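CRS2 (PDB 1RYB) supports the splicing of group IIB introns in maize chloroplasts, in complexes with CAF1 or CAF2, and lacks peptidyl-tRNA hydrolase activity despite its peptidyl-tRNA hydrolase fold. Local coordinates at residues Q57-L62 against E86-L91; L103-T109 against P144-I150; L111-V115 against E171-I175. One frame throughout, in Å; residues are numbered along the deposited sequence.

Contact 1: Q57-L62 against E86-L91; sequences QSKSLL and EAIGPL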
loop_
_atom_site.group_PDB
_atom_site.type_symbol
_atom_site.label_atom_id
_atom_site.label_comp_id
_atom_site.label_asym_id
_atom_site.label_seq_id
_atom_site.Cartn_x
_atom_site.Cartn_y
_atom_site.Cartn_z
ATOM N N GLN A 57 3.836 -10.619 13.164
ATOM C CA GLN A 57 4.741 -9.801 13.943
ATOM C C GLN A 57 4.259 -8.383 13.937
ATOM O O GLN A 57 3.722 -7.927 12.916
ATOM C CB GLN A 57 6.136 -9.863 13.262
ATOM C CG GLN A 57 7.312 -9.144 14.020
ATOM C CD GLN A 57 8.611 -9.048 13.232
ATOM O OE1 GLN A 57 8.746 -9.550 12.122
ATOM N NE2 GLN A 57 9.603 -8.435 13.843
ATOM N N SER A 58 4.416 -7.695 15.056
ATOM C CA SER A 58 4.065 -6.250 15.123
ATOM C C SER A 58 2.687 -5.888 14.501
ATOM O O SER A 58 2.578 -5.011 13.622
ATOM C CB SER A 58 5.140 -5.420 14.385
ATOM O OG SER A 58 4.926 -4.028 14.649
ATOM N N LYS A 59 1.653 -6.603 14.937
ATOM C CA LYS A 59 0.253 -6.386 14.491
ATOM C C LYS A 59 0.090 -6.557 13.029
ATOM O O LYS A 59 -0.856 -6.005 12.489
ATOM C CB LYS A 59 -0.118 -4.930 14.771
ATOM C CG LYS A 59 0.003 -4.507 16.246
ATOM C CD LYS A 59 -0.469 -3.061 16.478
ATOM C CE LYS A 59 -0.942 -2.817 17.898
ATOM N NZ LYS A 59 0.160 -3.069 18.838
ATOM N N SER A 60 0.934 -7.385 12.376
ATOM C CA SER A 60 0.835 -7.534 10.935
ATOM C C SER A 60 0.995 -8.962 10.505
ATOM O O SER A 60 1.480 -9.790 11.251
ATOM C CB SER A 60 2.041 -6.798 10.295
ATOM O OG SER A 60 1.987 -5.399 10.660
ATOM N N LEU A 61 0.685 -9.168 9.274
ATOM C CA LEU A 61 1.053 -10.345 8.501
ATOM C C LEU A 61 2.190 -9.845 7.619
ATOM O O LEU A 61 2.098 -8.751 7.038
ATOM C CB LEU A 61 -0.070 -10.825 7.544
ATOM C CG LEU A 61 -0.984 -11.800 8.184
ATOM C CD1 LEU A 61 -2.125 -12.093 7.194
ATOM C CD2 LEU A 61 -0.153 -13.056 8.521
ATOM N N LEU A 62 3.291 -10.608 7.517
ATOM C CA LEU A 62 4.311 -10.154 6.614
ATOM C C LEU A 62 5.009 -11.333 6.031
ATOM O O LEU A 62 4.882 -12.456 6.553
ATOM C CB LEU A 62 5.311 -9.165 7.250
ATOM C CG LEU A 62 6.114 -9.729 8.412
ATOM C CD1 LEU A 62 7.483 -10.315 7.946
ATOM C CD2 LEU A 62 6.394 -8.663 9.474
ATOM N N GLU A 86 0.984 1.962 13.886
ATOM C CA GLU A 86 1.326 1.156 15.035
ATOM C C GLU A 86 1.997 -0.112 14.633
ATOM O O GLU A 86 2.766 -0.645 15.403
ATOM C CB GLU A 86 0.087 0.826 15.935
ATOM C CG GLU A 86 -0.397 2.139 16.584
ATOM C CD GLU A 86 -1.508 1.975 17.572
ATOM O OE1 GLU A 86 -2.152 2.907 17.929
ATOM O OE2 GLU A 86 -1.836 0.747 17.855
ATOM N N ALA A 87 1.617 -0.657 13.448
ATOM C CA ALA A 87 2.232 -1.868 12.933
ATOM C C ALA A 87 3.553 -1.547 12.172
ATOM O O ALA A 87 4.593 -2.198 12.360
ATOM C CB ALA A 87 1.281 -2.532 11.941
ATOM N N ILE A 88 3.514 -0.525 11.259
ATOM C CA ILE A 88 4.630 -0.243 10.403
ATOM C C ILE A 88 5.842 0.368 11.093
ATOM O O ILE A 88 6.988 0.028 10.777
ATOM C CB ILE A 88 4.156 0.555 9.206
ATOM C CG1 ILE A 88 3.260 -0.347 8.328
ATOM C CG2 ILE A 88 5.354 1.091 8.414
ATOM C CD1 ILE A 88 2.237 0.471 7.526
ATOM N N GLY A 89 5.627 1.310 12.018
ATOM C CA GLY A 89 6.798 1.919 12.681
ATOM C C GLY A 89 7.714 0.899 13.292
ATOM O O GLY A 89 8.902 0.918 13.066
ATOM N N PRO A 90 7.163 0.023 14.149
ATOM C CA PRO A 90 7.984 -0.952 14.803
ATOM C C PRO A 90 8.682 -1.888 13.856
ATOM O O PRO A 90 9.786 -2.359 14.167
ATOM C CB PRO A 90 7.130 -1.671 15.855
ATOM C CG PRO A 90 6.082 -0.620 16.205
ATOM C CD PRO A 90 5.882 0.156 14.914
ATOM N N LEU A 91 8.034 -2.220 12.760
ATOM C CA LEU A 91 8.690 -3.097 11.793
ATOM C C LEU A 91 9.930 -2.402 11.131
ATOM O O LEU A 91 10.969 -3.018 10.861
ATOM C CB LEU A 91 7.681 -3.511 10.675
ATOM C CG LEU A 91 6.682 -4.587 11.165
ATOM C CD1 LEU A 91 5.493 -4.819 10.136
ATOM C CD2 LEU A 91 7.451 -5.902 11.552
HETATM O O HOH W 1 3.545 -3.176 16.949
#
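Ser58 OG, in the conformer given, has two polar partners. It donates to Ala87 O at 2.9 Å, lying in the carbonyl plane on a lone pair, and it accepts a bond from a water that also donates to Glu86 O. The hydroxyl sits on the tight type I' turn of a beta hairpin, Gln57 to Ser60, which leans on helix 84-94 of this peptidyl-tRNA hydrolase fold. The torsion that sets Ser58 OG opposite its own backbone N (chi1 -170°) sends it to the helix carbonyl. Leu91 N makes only a weak bond to that same carbonyl, next to the kink at Pro90, whose N has no bond to the turn before. Pro90 CB flanks the hydroxyl.

Leu91 packs against the turn and the strand after it. Its CG lies 3.7 Å from Ser58 CB, and its CD1 faces Ser60 OG. Its CD2 meets Leu62 CD2 tip to tip at 3.6 Å. The same methyl lies against the amide of Gln57, whose OE1 is bonded to Tyr95. With an alanine in place of Leu91, CD1 and CD2 are gone, which would probably open a gap between turn and helix and leave Leu62 CD2 without the methyl it meets there.

Lys59 NZ is 4.4 Å from Glu86 OE2, too far for a salt bridge. Ser60 OG turns back to Ser58 O at 3.0 Å, above the carbonyl plane, and rests 3.2 Å from Ala87 CB.

Contact 2: L103-T109 against P144-I150; sequences LLIYDDT and PRLSIGI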
loop_
_atom_site.group_PDB
_atom_site.type_symbol
_atom_site.label_atom_id
_atom_site.label_comp_id
_atom_site.label_asym_id
_atom_site.label_seq_id
_atom_site.Cartn_x
_atom_site.Cartn_y
_atom_site.Cartn_z
ATOM N N LEU A 103 7.779 1.815 1.648
ATOM C CA LEU A 103 6.837 2.098 0.577
ATOM C C LEU A 103 5.442 1.832 1.054
ATOM O O LEU A 103 5.103 0.688 1.381
ATOM C CB LEU A 103 7.169 1.245 -0.665
ATOM C CG LEU A 103 6.190 1.260 -1.828
ATOM C CD1 LEU A 103 6.111 2.678 -2.431
ATOM C CD2 LEU A 103 6.796 0.343 -2.902
ATOM N N LEU A 104 4.594 2.901 0.977
ATOM C CA LEU A 104 3.192 2.723 1.332
ATOM C C LEU A 104 2.342 2.615 0.097
ATOM O O LEU A 104 2.447 3.429 -0.803
ATOM C CB LEU A 104 2.582 3.872 2.216
ATOM C CG LEU A 104 2.701 3.626 3.693
ATOM C CD1 LEU A 104 1.702 2.595 4.172
ATOM C CD2 LEU A 104 4.151 3.264 4.089
ATOM N N ILE A 105 1.425 1.634 0.094
ATOM C CA ILE A 105 0.496 1.389 -1.017
ATOM C C ILE A 105 -0.942 1.502 -0.500
ATOM O O ILE A 105 -1.300 0.776 0.433
ATOM C CB ILE A 105 0.800 0.010 -1.674
ATOM C CG1 ILE A 105 2.292 -0.057 -2.002
ATOM C CG2 ILE A 105 -0.067 -0.157 -2.961
ATOM C CD1 ILE A 105 2.591 -1.272 -2.909
ATOM N N TYR A 106 -1.785 2.335 -1.130
ATOM C CA TYR A 106 -3.132 2.543 -0.530
ATOM C C TYR A 106 -4.110 3.141 -1.527
ATOM O O TYR A 106 -3.715 3.509 -2.619
ATOM C CB TYR A 106 -2.968 3.526 0.691
ATOM C CG TYR A 106 -2.509 4.923 0.180
ATOM C CD1 TYR A 106 -3.441 5.909 -0.144
ATOM C CD2 TYR A 106 -1.185 5.213 -0.135
ATOM C CE1 TYR A 106 -3.031 7.154 -0.613
ATOM C CE2 TYR A 106 -0.768 6.393 -0.776
ATOM C CZ TYR A 106 -1.706 7.407 -0.948
ATOM O OH TYR A 106 -1.365 8.626 -1.547
ATOM N N ASP A 107 -5.384 3.136 -1.164
ATOM C CA ASP A 107 -6.491 3.676 -2.041
ATOM C C ASP A 107 -6.488 5.182 -2.025
ATOM O O ASP A 107 -6.363 5.800 -0.969
ATOM C CB ASP A 107 -7.862 3.196 -1.541
ATOM C CG ASP A 107 -7.967 3.363 -0.056
ATOM O OD1 ASP A 107 -7.120 2.984 0.768
ATOM O OD2 ASP A 107 -9.015 4.007 0.286
ATOM N N ASP A 108 -6.663 5.798 -3.157
ATOM C CA ASP A 108 -6.641 7.276 -3.147
ATOM C C ASP A 108 -7.869 7.813 -3.874
ATOM O O ASP A 108 -8.093 7.543 -5.058
ATOM C CB ASP A 108 -5.350 7.776 -3.732
ATOM C CG ASP A 108 -5.209 9.255 -3.767
ATOM O OD1 ASP A 108 -6.152 10.012 -3.684
ATOM O OD2 ASP A 108 -3.980 9.615 -4.039
ATOM N N THR A 109 -8.786 8.400 -3.112
ATOM C CA THR A 109 -10.091 8.847 -3.733
ATOM C C THR A 109 -9.892 10.104 -4.614
ATOM O O THR A 109 -10.795 10.588 -5.245
ATOM C CB THR A 109 -11.198 9.164 -2.693
ATOM O OG1 THR A 109 -10.716 10.140 -1.860
ATOM C CG2 THR A 109 -11.509 7.984 -1.839
ATOM N N PRO A 144 8.259 7.001 0.130
ATOM C CA PRO A 144 7.531 6.805 -1.099
ATOM C C PRO A 144 6.126 6.152 -0.918
ATOM O O PRO A 144 5.921 5.338 -0.041
ATOM C CB PRO A 144 8.381 5.850 -1.928
ATOM C CG PRO A 144 9.266 5.170 -0.910
ATOM C CD PRO A 144 9.416 6.102 0.252
ATOM N N ARG A 145 5.213 6.515 -1.846
ATOM C CA ARG A 145 3.856 6.018 -1.852
ATOM C C ARG A 145 3.444 5.691 -3.203
ATOM O O ARG A 145 3.611 6.490 -4.123
ATOM C CB ARG A 145 2.834 7.077 -1.446
ATOM C CG ARG A 145 3.137 7.848 -0.205
ATOM C CD ARG A 145 3.964 9.058 -0.508
ATOM N NE ARG A 145 4.394 9.652 0.756
ATOM C CZ ARG A 145 3.635 10.444 1.465
ATOM N NH1 ARG A 145 2.403 10.780 1.046
ATOM N NH2 ARG A 145 4.114 10.940 2.607
ATOM N N LEU A 146 2.666 4.615 -3.319
ATOM C CA LEU A 146 2.021 4.280 -4.573
ATOM C C LEU A 146 0.533 4.387 -4.313
ATOM O O LEU A 146 -0.060 3.600 -3.538
ATOM C CB LEU A 146 2.336 2.857 -5.057
ATOM C CG LEU A 146 1.629 2.462 -6.350
ATOM C CD1 LEU A 146 2.195 3.218 -7.561
ATOM C CD2 LEU A 146 1.785 0.959 -6.549
ATOM N N SER A 147 -0.104 5.441 -4.920
ATOM C CA SER A 147 -1.545 5.664 -4.727
ATOM C C SER A 147 -2.255 4.826 -5.753
ATOM O O SER A 147 -1.810 4.788 -6.922
ATOM C CB SER A 147 -1.942 7.142 -5.020
ATOM O OG SER A 147 -1.335 8.008 -4.092
ATOM N N ILE A 148 -3.336 4.178 -5.342
ATOM C CA ILE A 148 -4.174 3.398 -6.243
ATOM C C ILE A 148 -5.531 4.108 -6.312
ATOM O O ILE A 148 -6.263 4.086 -5.337
ATOM C CB ILE A 148 -4.416 1.944 -5.785
ATOM C CG1 ILE A 148 -3.094 1.220 -5.798
ATOM C CG2 ILE A 148 -5.337 1.265 -6.774
ATOM C CD1 ILE A 148 -3.138 -0.099 -5.019
ATOM N N GLY A 149 -5.820 4.798 -7.468
ATOM C CA GLY A 149 -7.047 5.583 -7.547
ATOM C C GLY A 149 -8.282 4.728 -7.400
ATOM O O GLY A 149 -8.408 3.628 -7.935
ATOM N N ILE A 150 -9.209 5.262 -6.653
ATOM C CA ILE A 150 -10.547 4.627 -6.515
ATOM C C ILE A 150 -11.733 5.620 -6.857
ATOM O O ILE A 150 -12.890 5.255 -6.808
ATOM C CB ILE A 150 -10.755 3.957 -5.135
ATOM C CG1 ILE A 150 -10.652 4.987 -3.957
ATOM C CG2 ILE A 150 -9.763 2.799 -4.985
ATOM C CD1 ILE A 150 -11.359 4.519 -2.668
HETATM O O HOH W 2 0.742 10.373 -1.061
#
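Leu104 and Leu146 begin the backbone ladder. Leu104 N bonds Pro144 O, and Leu146 N bonds Leu104 O. Tyr106 N to Leu146 O, Ile148 N to Tyr106 O, Asp108 N to Ile148 O and Ile150 N to Asp108 O continue it, so six bonds join the two parallel strands.

The polar side chains meet on the face that carries Tyr106, Ser147 and Asp108. Ser147 OG lies between two oxygens, 2.6 Å from Tyr106 OH and 3.1 Å from Asp108 OD2. Tyr106 CG lies between the backbone N and the carbonyl carbon (chi1 65°), which lays the ring over the neighbouring strand. One ring face covers Ser147 CA, and Arg145 CB comes to the ring edge, 3.7 Å from Tyr106 CE2. A water links Tyr106 OH to Arg145 NH1. The guanidinium is also bonded to the backbone oxygens of Phe143, Arg141 and Gly123. Asp108 OD1 is held by Ser110.

These are neighbouring parallel strands in the mixed alpha/beta sheet of the peptidyl-tRNA hydrolase fold, and 145-149 lies next to the edge strand 116-119. Asp107 lies on the other face. Its carboxylate bonds His35 and His127, consistent with the His-Asp pair assigned in this family by similarity, although CRS2 itself has no hydrolase activity.

Apolar contacts complete that face. Ile150 packs beside the carboxylate, its CD1 3.8 Å from Asp107 OD2 and 3.6 Å from Thr109 CG2. Earlier in the strands, Ile105 CG2 lies 3.7 Å from Ile148 CD1. Both isoleucines touch Met41 of helix 37-48.

Contact 3: L111-V115 against E171-I175; sequences LPNGV and ERVQI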
loop_
_atom_site.group_PDB
_atom_site.type_symbol
_atom_site.label_atom_id
_atom_site.label_comp_id
_atom_site.label_asym_id
_atom_site.label_seq_id
_atom_site.Cartn_x
_atom_site.Cartn_y
_atom_site.Cartn_z
ATOM N N LEU A 111 -7.861 10.290 -7.191
ATOM C CA LEU A 111 -7.473 9.859 -8.495
ATOM C C LEU A 111 -8.552 9.002 -9.032
ATOM O O LEU A 111 -9.194 8.279 -8.287
ATOM C CB LEU A 111 -6.204 8.998 -8.423
ATOM C CG LEU A 111 -4.990 9.770 -7.984
ATOM C CD1 LEU A 111 -3.873 8.769 -7.764
ATOM C CD2 LEU A 111 -4.568 10.697 -9.115
ATOM N N PRO A 112 -8.713 8.971 -10.301
ATOM C CA PRO A 112 -9.745 8.108 -10.872
ATOM C C PRO A 112 -9.491 6.590 -10.645
ATOM O O PRO A 112 -8.378 6.079 -10.557
ATOM C CB PRO A 112 -9.769 8.427 -12.408
ATOM C CG PRO A 112 -9.121 9.811 -12.553
ATOM C CD PRO A 112 -8.245 9.987 -11.288
ATOM N N ASN A 113 -10.562 5.828 -10.661
ATOM C CA ASN A 113 -10.406 4.444 -10.466
ATOM C C ASN A 113 -9.374 3.782 -11.333
ATOM O O ASN A 113 -9.418 3.753 -12.600
ATOM C CB ASN A 113 -11.769 3.713 -10.569
ATOM C CG ASN A 113 -11.723 2.286 -10.109
ATOM O OD1 ASN A 113 -11.906 1.992 -8.932
ATOM N ND2 ASN A 113 -11.682 1.398 -11.071
ATOM N N GLY A 114 -8.510 3.066 -10.693
ATOM C CA GLY A 114 -7.554 2.303 -11.461
ATOM C C GLY A 114 -6.277 3.122 -11.840
ATOM O O GLY A 114 -5.318 2.576 -12.391
ATOM N N VAL A 115 -6.270 4.410 -11.630
ATOM C CA VAL A 115 -5.064 5.175 -11.992
ATOM C C VAL A 115 -4.019 5.076 -10.889
ATOM O O VAL A 115 -4.311 5.272 -9.695
ATOM C CB VAL A 115 -5.475 6.635 -12.227
ATOM C CG1 VAL A 115 -4.249 7.480 -12.528
ATOM C CG2 VAL A 115 -6.396 6.648 -13.460
ATOM N N GLU A 171 -15.273 -1.435 -12.369
ATOM C CA GLU A 171 -14.141 -0.924 -11.565
ATOM C C GLU A 171 -13.158 -1.967 -11.402
ATOM O O GLU A 171 -11.957 -1.747 -11.548
ATOM C CB GLU A 171 -14.616 -0.443 -10.217
ATOM C CG GLU A 171 -15.324 0.904 -10.418
ATOM C CD GLU A 171 -16.173 1.266 -9.240
ATOM O OE1 GLU A 171 -16.181 0.614 -8.217
ATOM O OE2 GLU A 171 -16.805 2.421 -9.384
ATOM N N ARG A 172 -13.666 -3.137 -11.192
ATOM C CA ARG A 172 -12.816 -4.303 -10.982
ATOM C C ARG A 172 -11.847 -4.581 -12.134
ATOM O O ARG A 172 -10.679 -4.923 -11.948
ATOM C CB ARG A 172 -13.693 -5.491 -10.594
ATOM C CG ARG A 172 -12.994 -6.830 -10.557
ATOM C CD ARG A 172 -11.621 -6.726 -9.924
ATOM N NE ARG A 172 -11.728 -6.591 -8.487
ATOM C CZ ARG A 172 -10.652 -6.426 -7.605
ATOM N NH1 ARG A 172 -9.395 -6.363 -7.944
ATOM N NH2 ARG A 172 -10.917 -6.308 -6.320
ATOM N N VAL A 173 -12.323 -4.451 -13.336
ATOM C CA VAL A 173 -11.503 -4.718 -14.491
ATOM C C VAL A 173 -10.365 -3.708 -14.531
ATOM O O VAL A 173 -9.200 -4.005 -14.874
ATOM C CB VAL A 173 -12.397 -4.573 -15.751
ATOM C CG1 VAL A 173 -11.559 -4.474 -17.019
ATOM C CG2 VAL A 173 -13.339 -5.784 -15.890
ATOM N N GLN A 174 -10.672 -2.498 -14.133
ATOM C CA GLN A 174 -9.615 -1.506 -14.154
ATOM C C GLN A 174 -8.667 -1.729 -12.991
ATOM O O GLN A 174 -7.456 -1.501 -13.094
ATOM C CB GLN A 174 -10.194 -0.142 -14.023
ATOM C CG GLN A 174 -11.052 0.294 -15.226
ATOM C CD GLN A 174 -11.873 1.524 -14.948
ATOM O OE1 GLN A 174 -12.298 1.822 -13.791
ATOM N NE2 GLN A 174 -12.282 2.131 -16.019
ATOM N N ILE A 175 -9.199 -2.124 -11.870
ATOM C CA ILE A 175 -8.273 -2.339 -10.717
ATOM C C ILE A 175 -7.315 -3.484 -11.056
ATOM O O ILE A 175 -6.125 -3.449 -10.815
ATOM C CB ILE A 175 -9.029 -2.674 -9.419
ATOM C CG1 ILE A 175 -9.864 -1.481 -8.905
ATOM C CG2 ILE A 175 -8.051 -3.189 -8.399
ATOM C CD1 ILE A 175 -9.083 -0.171 -8.685
HETATM O O HOH W 3 -6.444 0.496 -14.734
#
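Asn113 ND2 bridges two oxygens of the helix. It donates to Gln174 OE1 at 2.8 Å and to Glu171 O at 3.2 Å. Neither bond is straight. Asn113 CG is turned opposite its backbone N (chi1 -169°), which carries the amide from the loop to the helix. Glu171 O lies in the amide plane of Asn113, while Gln174 OE1 is tilted a little out of it. The Asn113 and Gln174 amide planes are 34° apart. Glu171 O has two donors, since it also takes the regular helical bond from Ile175 N.

Carbon atoms pack round the asparagine amide. Ile175 CD1 lies 3.6 Å from Asn113 OD1. It also reaches Gly114 N, at 3.9 Å. Glu171 CB and CG flank the amide, and the Asn113 and Glu171 side chains run crosswise. A water donates to Gln174 O and, weakly, to Gly114 O.

The loop presents Asn113 from a type II beta turn, Pro112 to Val115, closed by the bond from Val115 N to Pro112 O. Gly114 holds the third position of the turn with a positive phi, 86°. A side chain there would press against the carbonyl oxygen of the residue before, and its CB would come tight against Gln174 CB. The turn lies in the loop between strand 102-108 and the edge strand 116-119 and rests on the first turns of the long helix 169-192.

Around this, Glu171 OE1 forms a salt bridge with Arg34 and takes a bond from Ser168 N. Phe167 touches both Asn113 and Ile175. On the sheet side, Gly114 and Val115 are bonded through their backbones to Gly149.

In the fold
From the N terminus, contact 1 comes first. It closes the loop from the hairpin segment 57-62, through strand 70-77, to helix 84-94. Contact 2 opens only afterwards, so the two are in series. They touch where Ile88 CD1 packs on Leu104 CD1. Contact 2 joins neighbouring strands 102-108 and 145-149 across a connection that includes strand 116-119 and helix 128-136. Contact 3 starts within that connection and ends on helix 169-192, so contacts 2 and 3 cross. They meet at Gly149, and Leu111 packs on Ser147 close by. Contacts 1 and 3 do not touch; their nearest atoms are about 17 Å apart.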